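Local coordinates for carboxysome assembly protein CcmN (PDB 7D6C) that helps build beta-carboxysomes, its N-terminal domain binding the RuBisCO-binding protein CcmM while its C-terminal encapsulation peptide binds the shell protein CcmK2, at residues Ile54-Ile60 / Leu75-Ile81. Residues are numbered along the deposited sequence; the frame is centred on the assembly and turned at random.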
loop_
_atom_site.group_PDB
_atom_site.type_symbol
_atom_site.label_atom_id
_atom_site.label_comp_id
_atom_site.label_asym_id
_atom_site.label_seq_id
_atom_site.Cartn_x
_atom_site.Cartn_y
_atom_site.Cartn_z
ATOM N N ILE F 54 12.127 5.296 -3.353
ATOM C CA ILE F 54 10.736 5.043 -3.012
ATOM C C ILE F 54 10.339 3.698 -3.580
ATOM O O ILE F 54 10.373 3.496 -4.802
ATOM C CB ILE F 54 9.811 6.138 -3.540
ATOM C CG1 ILE F 54 10.350 7.525 -3.106
ATOM C CG2 ILE F 54 8.348 5.811 -3.132
ATOM C CD1 ILE F 54 9.670 8.675 -3.761
ATOM N N GLY F 55 9.910 2.802 -2.697
ATOM C CA GLY F 55 9.616 1.442 -3.085
ATOM C C GLY F 55 8.268 1.252 -3.763
ATOM O O GLY F 55 7.341 2.062 -3.663
ATOM N N LEU F 56 8.200 0.125 -4.464
ATOM C CA LEU F 56 6.997 -0.363 -5.133
ATOM C C LEU F 56 5.715 -0.037 -4.371
ATOM O O LEU F 56 5.641 -0.182 -3.147
ATOM C CB LEU F 56 7.124 -1.879 -5.292
ATOM C CG LEU F 56 6.044 -2.490 -6.150
ATOM C CD1 LEU F 56 5.987 -1.697 -7.451
ATOM C CD2 LEU F 56 6.349 -3.961 -6.385
ATOM N N GLY F 57 4.694 0.390 -5.108
ATOM C CA GLY F 57 3.381 0.557 -4.509
ATOM C C GLY F 57 3.238 1.674 -3.495
ATOM O O GLY F 57 2.245 1.699 -2.759
ATOM N N SER F 58 4.195 2.597 -3.416
ATOM C CA SER F 58 4.057 3.677 -2.452
ATOM C C SER F 58 3.139 4.743 -3.023
ATOM O O SER F 58 2.894 4.799 -4.228
ATOM C CB SER F 58 5.418 4.265 -2.087
ATOM O OG SER F 58 6.190 3.356 -1.313
ATOM N N VAL F 59 2.574 5.554 -2.140
ATOM C CA VAL F 59 1.657 6.603 -2.571
ATOM C C VAL F 59 1.927 7.826 -1.719
ATOM O O VAL F 59 1.789 7.775 -0.491
ATOM C CB VAL F 59 0.180 6.198 -2.457
ATOM C CG1 VAL F 59 -0.737 7.421 -2.688
ATOM C CG2 VAL F 59 -0.142 5.066 -3.437
ATOM N N ILE F 60 2.331 8.914 -2.360
ATOM C CA ILE F 60 2.576 10.178 -1.684
ATOM C C ILE F 60 1.489 11.138 -2.127
ATOM O O ILE F 60 1.390 11.460 -3.320
ATOM C CB ILE F 60 3.972 10.735 -2.005
ATOM C CG1 ILE F 60 5.024 9.624 -1.919
ATOM C CG2 ILE F 60 4.308 11.848 -1.056
ATOM C CD1 ILE F 60 5.326 9.147 -0.506
ATOM N N LEU F 75 12.014 4.666 1.481
ATOM C CA LEU F 75 10.660 4.195 1.711
ATOM C C LEU F 75 10.557 2.788 1.150
ATOM O O LEU F 75 10.758 2.586 -0.053
ATOM C CB LEU F 75 9.644 5.115 1.031
ATOM C CG LEU F 75 9.111 6.375 1.717
ATOM C CD1 LEU F 75 10.226 7.305 2.109
ATOM C CD2 LEU F 75 8.204 7.071 0.734
ATOM N N ALA F 76 10.251 1.817 2.014
ATOM C CA ALA F 76 9.982 0.469 1.533
ATOM C C ALA F 76 8.690 0.469 0.731
ATOM O O ALA F 76 7.999 1.483 0.619
ATOM C CB ALA F 76 9.892 -0.519 2.691
ATOM N N ALA F 77 8.355 -0.690 0.174
ATOM C CA ALA F 77 7.168 -0.796 -0.664
ATOM C C ALA F 77 5.906 -0.388 0.094
ATOM O O ALA F 77 5.797 -0.569 1.311
ATOM C CB ALA F 77 7.019 -2.227 -1.181
ATOM N N GLY F 78 4.952 0.187 -0.640
ATOM C CA GLY F 78 3.637 0.492 -0.090
ATOM C C GLY F 78 3.578 1.484 1.062
ATOM O O GLY F 78 2.599 1.496 1.810
ATOM N N VAL F 79 4.599 2.318 1.238
ATOM C CA VAL F 79 4.491 3.411 2.193
ATOM C C VAL F 79 3.457 4.419 1.698
ATOM O O VAL F 79 3.354 4.699 0.492
ATOM C CB VAL F 79 5.873 4.049 2.394
ATOM C CG1 VAL F 79 5.795 5.282 3.313
ATOM C CG2 VAL F 79 6.796 3.015 2.959
ATOM N N LEU F 80 2.669 4.960 2.628
ATOM C CA LEU F 80 1.586 5.881 2.300
ATOM C C LEU F 80 1.729 7.165 3.109
ATOM O O LEU F 80 1.704 7.135 4.345
ATOM C CB LEU F 80 0.238 5.231 2.573
ATOM C CG LEU F 80 -0.876 6.244 2.497
ATOM C CD1 LEU F 80 -1.133 6.525 1.045
ATOM C CD2 LEU F 80 -2.101 5.701 3.181
ATOM N N ILE F 81 1.864 8.295 2.422
ATOM C CA ILE F 81 2.039 9.587 3.086
ATOM C C ILE F 81 0.964 10.549 2.581
ATOM O O ILE F 81 1.001 10.980 1.419
ATOM C CB ILE F 81 3.445 10.168 2.874
ATOM C CG1 ILE F 81 4.501 9.231 3.472
ATOM C CG2 ILE F 81 3.554 11.457 3.576
ATOM C CD1 ILE F 81 5.944 9.636 3.183
#
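Ile-60 and Leu-75 reach toward each other tip to tip inside the domain, CD1 of Ile-60 lying 3.8 Å from CD2 of Leu-75. The same Ile-60 methyl also meets CD1 of Ile-81, the residue paired with Ile-60 on the next coil, whose side chain lies alongside and points the same way. Because CG1 of Ile-60 lies beside its own backbone N and the chain then bends again (chi2 -71°), CD1 is carried to this junction. Ile-54 adds its CG2 branch to the same face, against CD2 of Leu-75. On the other face Val-59 and Leu-80 lie side by side, with CB of Val-59 3.8 Å from CD1 of Leu-80. Such stacking of aliphatic side chains at equivalent positions of successive coils illustrates the left-handed parallel beta-helix of hexapeptide-repeat proteins, here the N-terminal domain of CcmN, whose coils repeat the same corner as type II turns, Gly-55 to Ser-58 and Ala-76 to Val-79. Backbone hydrogen bonds of parallel pairing join the coils, Val-59 N to Val-79 O (2.9 Å) and Ile-81 N to Val-59 O (3.0 Å), while Gly-78 N binds Leu-56 O at the turn. Inside the corner, the OG of Ser-58 donates to Gly-55 O (2.9 Å), tying its turn together, and is a weak acceptor for the N-H of Val-79. Further out, Ile-67 and Ile-69 pack against Ile-81, and the carbonyls of Gly-57 and Gly-78 each accept a hydrogen bond from a basic side chain of another protein's chain.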